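Local coordinates for hypothetical protein (PDB 2H9F) that is a PrpF-family protein that probably isomerises methylaconitate, at residues A[317-330]-A[348-361]. Sequence-based numbering, arbitrary orientation.
With SO4 (sulfate ion), chain G.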
loop_
_atom_site.group_PDB
_atom_site.type_symbol
_atom_site.label_atom_id
_atom_site.label_comp_id
_atom_site.label_asym_id
_atom_site.label_seq_id
_atom_site.Cartn_x
_atom_site.Cartn_y
_atom_site.Cartn_z
HETATM N N MSE A 317 22.336 -7.116 3.896
HETATM C CA MSE A 317 23.031 -7.382 2.642
HETATM C C MSE A 317 22.074 -7.243 1.473
HETATM O O MSE A 317 20.928 -7.644 1.560
HETATM C CB MSE A 317 23.669 -8.785 2.698
HETATM C CG MSE A 317 24.563 -9.128 1.523
HETATM SE SE MSE A 317 26.057 -7.884 1.271
HETATM C CE MSE A 317 26.668 -7.948 3.140
HETATM N N MSE A 318 22.563 -6.679 0.371
HETATM C CA MSE A 318 21.800 -6.560 -0.839
HETATM C C MSE A 318 21.554 -7.934 -1.441
HETATM O O MSE A 318 22.408 -8.810 -1.402
HETATM C CB MSE A 318 22.591 -5.727 -1.872
HETATM C CG MSE A 318 22.881 -4.252 -1.479
HETATM SE SE MSE A 318 24.496 -4.096 -0.414
HETATM C CE MSE A 318 25.746 -4.300 -1.828
ATOM N N GLY A 319 20.403 -8.104 -2.067
ATOM C CA GLY A 319 20.042 -9.404 -2.609
ATOM C C GLY A 319 21.044 -9.970 -3.590
ATOM O O GLY A 319 21.496 -11.114 -3.470
ATOM N N THR A 320 21.382 -9.194 -4.601
ATOM C CA THR A 320 22.304 -9.718 -5.596
ATOM C C THR A 320 23.705 -9.911 -5.013
ATOM O O THR A 320 24.410 -10.817 -5.398
ATOM C CB THR A 320 22.333 -8.831 -6.830
ATOM O OG1 THR A 320 22.644 -7.490 -6.434
ATOM C CG2 THR A 320 20.962 -8.876 -7.503
ATOM N N ALA A 321 24.071 -9.102 -4.030
ATOM C CA ALA A 321 25.376 -9.245 -3.369
ATOM C C ALA A 321 25.444 -10.493 -2.482
ATOM O O ALA A 321 26.513 -11.099 -2.317
ATOM C CB ALA A 321 25.720 -7.998 -2.620
ATOM N N ALA A 322 24.294 -10.894 -1.945
ATOM C CA ALA A 322 24.186 -12.149 -1.207
ATOM C C ALA A 322 24.514 -13.296 -2.167
ATOM O O ALA A 322 25.182 -14.228 -1.787
ATOM C CB ALA A 322 22.828 -12.303 -0.653
ATOM N N VAL A 323 24.080 -13.202 -3.422
ATOM C CA VAL A 323 24.403 -14.257 -4.407
ATOM C C VAL A 323 25.906 -14.314 -4.735
ATOM O O VAL A 323 26.494 -15.405 -4.874
ATOM C CB VAL A 323 23.527 -14.149 -5.653
ATOM C CG1 VAL A 323 24.075 -15.031 -6.814
ATOM C CG2 VAL A 323 22.097 -14.538 -5.295
ATOM N N ALA A 324 26.516 -13.135 -4.835
ATOM C CA ALA A 324 27.953 -13.006 -5.095
ATOM C C ALA A 324 28.753 -13.641 -3.938
ATOM O O ALA A 324 29.738 -14.345 -4.157
ATOM C CB ALA A 324 28.341 -11.503 -5.320
ATOM N N ILE A 325 28.287 -13.443 -2.708
ATOM C CA ILE A 325 28.948 -13.995 -1.565
ATOM C C ILE A 325 28.869 -15.508 -1.663
ATOM O O ILE A 325 29.874 -16.185 -1.570
ATOM C CB ILE A 325 28.292 -13.533 -0.226
ATOM C CG1 ILE A 325 28.512 -12.036 0.031
ATOM C CG2 ILE A 325 28.815 -14.351 0.972
ATOM C CD1 ILE A 325 27.688 -11.460 1.213
ATOM N N GLY A 326 27.660 -16.035 -1.849
ATOM C CA GLY A 326 27.444 -17.475 -1.863
ATOM C C GLY A 326 28.254 -18.091 -2.973
ATOM O O GLY A 326 28.884 -19.104 -2.795
ATOM N N THR A 327 28.269 -17.449 -4.113
ATOM C CA THR A 327 29.009 -17.974 -5.248
ATOM C C THR A 327 30.526 -17.968 -4.959
ATOM O O THR A 327 31.200 -18.985 -5.075
ATOM C CB THR A 327 28.695 -17.199 -6.509
ATOM O OG1 THR A 327 27.276 -17.092 -6.665
ATOM C CG2 THR A 327 29.264 -17.886 -7.701
ATOM N N ALA A 328 31.040 -16.836 -4.510
ATOM C CA ALA A 328 32.446 -16.726 -4.207
ATOM C C ALA A 328 32.856 -17.698 -3.085
ATOM O O ALA A 328 33.954 -18.310 -3.125
ATOM C CB ALA A 328 32.806 -15.261 -3.867
ATOM N N ALA A 329 31.987 -17.876 -2.081
ATOM C CA ALA A 329 32.305 -18.787 -1.014
ATOM C C ALA A 329 32.482 -20.209 -1.544
ATOM O O ALA A 329 33.366 -20.949 -1.097
ATOM C CB ALA A 329 31.246 -18.748 0.090
ATOM N N ALA A 330 31.660 -20.584 -2.516
ATOM C CA ALA A 330 31.658 -21.946 -3.046
ATOM C C ALA A 330 32.885 -22.261 -3.923
ATOM O O ALA A 330 33.209 -23.436 -4.143
ATOM C CB ALA A 330 30.377 -22.200 -3.807
ATOM N N VAL A 348 27.133 -21.242 3.172
ATOM C CA VAL A 348 27.746 -20.497 4.256
ATOM C C VAL A 348 26.730 -19.595 4.927
ATOM O O VAL A 348 25.839 -19.070 4.270
ATOM C CB VAL A 348 28.915 -19.586 3.753
ATOM C CG1 VAL A 348 30.166 -20.441 3.331
ATOM C CG2 VAL A 348 28.433 -18.673 2.690
ATOM N N ARG A 349 26.875 -19.421 6.246
ATOM C CA ARG A 349 26.142 -18.403 6.995
ATOM C C ARG A 349 27.100 -17.249 7.317
ATOM O O ARG A 349 28.070 -17.421 8.049
ATOM C CB ARG A 349 25.567 -18.994 8.285
ATOM C CG ARG A 349 24.728 -18.004 9.074
ATOM C CD ARG A 349 24.105 -18.628 10.295
ATOM N NE ARG A 349 23.060 -19.566 9.925
ATOM C CZ ARG A 349 21.825 -19.210 9.539
ATOM N NH1 ARG A 349 21.466 -17.925 9.465
ATOM N NH2 ARG A 349 20.946 -20.150 9.194
ATOM N N PHE A 350 26.826 -16.072 6.774
ATOM C CA PHE A 350 27.633 -14.878 7.050
ATOM C C PHE A 350 26.931 -13.893 7.996
ATOM O O PHE A 350 25.683 -13.824 8.070
ATOM C CB PHE A 350 28.093 -14.175 5.761
ATOM C CG PHE A 350 26.997 -13.595 4.944
ATOM C CD1 PHE A 350 26.369 -14.344 3.954
ATOM C CD2 PHE A 350 26.638 -12.263 5.096
ATOM C CE1 PHE A 350 25.344 -13.808 3.171
ATOM C CE2 PHE A 350 25.626 -11.705 4.309
ATOM C CZ PHE A 350 24.978 -12.495 3.334
ATOM N N GLY A 351 27.766 -13.170 8.737
ATOM C CA GLY A 351 27.316 -12.189 9.697
ATOM C C GLY A 351 27.365 -10.854 9.002
ATOM O O GLY A 351 28.414 -10.474 8.529
ATOM N N HIS A 352 26.234 -10.147 8.943
ATOM C CA HIS A 352 26.200 -8.790 8.391
ATOM C C HIS A 352 25.824 -7.858 9.541
ATOM O O HIS A 352 25.651 -8.337 10.634
ATOM C CB HIS A 352 25.257 -8.708 7.195
ATOM C CG HIS A 352 23.846 -9.100 7.489
ATOM N ND1 HIS A 352 23.038 -8.387 8.351
ATOM C CD2 HIS A 352 23.104 -10.145 7.048
ATOM C CE1 HIS A 352 21.857 -8.981 8.421
ATOM N NE2 HIS A 352 21.863 -10.037 7.626
ATOM N N PRO A 353 25.749 -6.525 9.320
ATOM C CA PRO A 353 25.513 -5.627 10.455
ATOM C C PRO A 353 24.297 -5.910 11.330
ATOM O O PRO A 353 24.329 -5.617 12.531
ATOM C CB PRO A 353 25.381 -4.254 9.789
ATOM C CG PRO A 353 26.213 -4.372 8.588
ATOM C CD PRO A 353 25.949 -5.754 8.085
ATOM N N SER A 354 23.230 -6.455 10.763
ATOM C CA SER A 354 21.987 -6.596 11.498
ATOM C C SER A 354 21.559 -8.045 11.820
ATOM O O SER A 354 20.456 -8.297 12.333
ATOM C CB SER A 354 20.875 -5.825 10.767
ATOM O OG SER A 354 20.607 -6.360 9.513
ATOM N N GLY A 355 22.439 -9.003 11.574
ATOM C CA GLY A 355 22.049 -10.398 11.671
ATOM C C GLY A 355 22.921 -11.270 10.807
ATOM O O GLY A 355 24.054 -10.914 10.507
ATOM N N THR A 356 22.373 -12.412 10.420
ATOM C CA THR A 356 23.108 -13.435 9.688
ATOM C C THR A 356 22.223 -13.913 8.548
ATOM O O THR A 356 21.006 -13.772 8.591
ATOM C CB THR A 356 23.526 -14.643 10.586
ATOM O OG1 THR A 356 22.385 -15.473 10.850
ATOM C CG2 THR A 356 24.104 -14.203 11.996
ATOM N N LEU A 357 22.851 -14.457 7.513
ATOM C CA LEU A 357 22.157 -14.947 6.334
ATOM C C LEU A 357 22.871 -16.213 5.799
ATOM O O LEU A 357 24.090 -16.219 5.652
ATOM C CB LEU A 357 22.203 -13.861 5.274
ATOM C CG LEU A 357 21.184 -13.746 4.179
ATOM C CD1 LEU A 357 19.810 -13.864 4.667
ATOM C CD2 LEU A 357 21.395 -12.401 3.466
ATOM N N ARG A 358 22.109 -17.272 5.529
ATOM C CA ARG A 358 22.622 -18.492 4.943
ATOM C C ARG A 358 22.367 -18.530 3.443
ATOM O O ARG A 358 21.209 -18.493 2.958
ATOM C CB ARG A 358 21.962 -19.696 5.574
ATOM C CG ARG A 358 22.611 -21.028 5.248
ATOM C CD ARG A 358 21.689 -22.183 5.636
ATOM N NE ARG A 358 22.130 -23.494 5.130
ATOM C CZ ARG A 358 21.808 -24.030 3.937
ATOM N NH1 ARG A 358 21.029 -23.404 3.039
ATOM N NH2 ARG A 358 22.294 -25.236 3.644
ATOM N N VAL A 359 23.454 -18.594 2.698
ATOM C CA VAL A 359 23.379 -18.681 1.256
ATOM C C VAL A 359 24.235 -19.850 0.767
ATOM O O VAL A 359 25.044 -20.387 1.515
ATOM C CB VAL A 359 23.824 -17.375 0.581
ATOM C CG1 VAL A 359 22.859 -16.242 0.919
ATOM C CG2 VAL A 359 25.284 -17.028 0.904
ATOM N N GLY A 360 24.046 -20.239 -0.488
ATOM C CA GLY A 360 24.766 -21.346 -1.033
ATOM C C GLY A 360 24.911 -21.260 -2.517
ATOM O O GLY A 360 24.210 -20.496 -3.187
ATOM N N ALA A 361 25.837 -22.059 -3.030
ATOM C CA ALA A 361 26.074 -22.133 -4.456
ATOM C C ALA A 361 26.776 -23.420 -4.814
ATOM O O ALA A 361 27.413 -24.060 -3.974
ATOM C CB ALA A 361 26.896 -20.985 -4.901
HETATM S S SO4 G . 23.396 -23.101 9.882
HETATM O O1 SO4 G . 24.568 -22.350 9.405
HETATM O O2 SO4 G . 22.546 -23.521 8.759
HETATM O O3 SO4 G . 23.879 -24.279 10.600
HETATM O O4 SO4 G . 22.618 -22.307 10.832
HETATM O O HOH W 1 24.431 -17.951 -4.327
#
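I325 of helix 319-330 lies over one face of the F350 ring. Its CD1 sits 3.7 Å from the centroid of the F350 ring, 17° off the ring normal, a CH-pi contact. From F350 CB, the side chain runs to CG, which is set between the backbone N and the carbonyl carbon (chi1 65°), and from there the ring meets I325 with one face. CD1 of F350 meets I325 CG2 at 3.9 Å. CE1 lies under both I325 CD1 and CG2. CE2 is shared between I325 CD1 and CB of M317, a selenomethionine. At the tip, F350 CZ has I325 CD1 over the face and M317 CG 3.8 Å away. M317 CB lies at the ring edge, near its plane, and its chain bends at chi2 and chi3, bringing M317 CE back near F350 CE2.

The segment 348-361 is a beta hairpin. Strands 348-352 and 355-361 are joined by a type I turn from H352 to G355, and the helix packs on one side of it at -57° to the second strand. Strand 303-309 pairs with the first strand in parallel, and its V305 also touches I325.

Further along, the helix comes close to the strand at G326. V359 CG2 packs against G326 CA at 3.5 Å, where the glycine has no side chain in the way. V359 CG1 meets A322 CB. A361 CB rests near G326 O and 3.7 Å from T327 CA. A330 CB lies beside A361 CB, and A329 CB touches both methyls of V348. A water donates to G360 O and, weakly, to V323 O, joining strand and helix. T327 OG1 also donates to V323 O at 2.6 Å, from above the carbonyl plane.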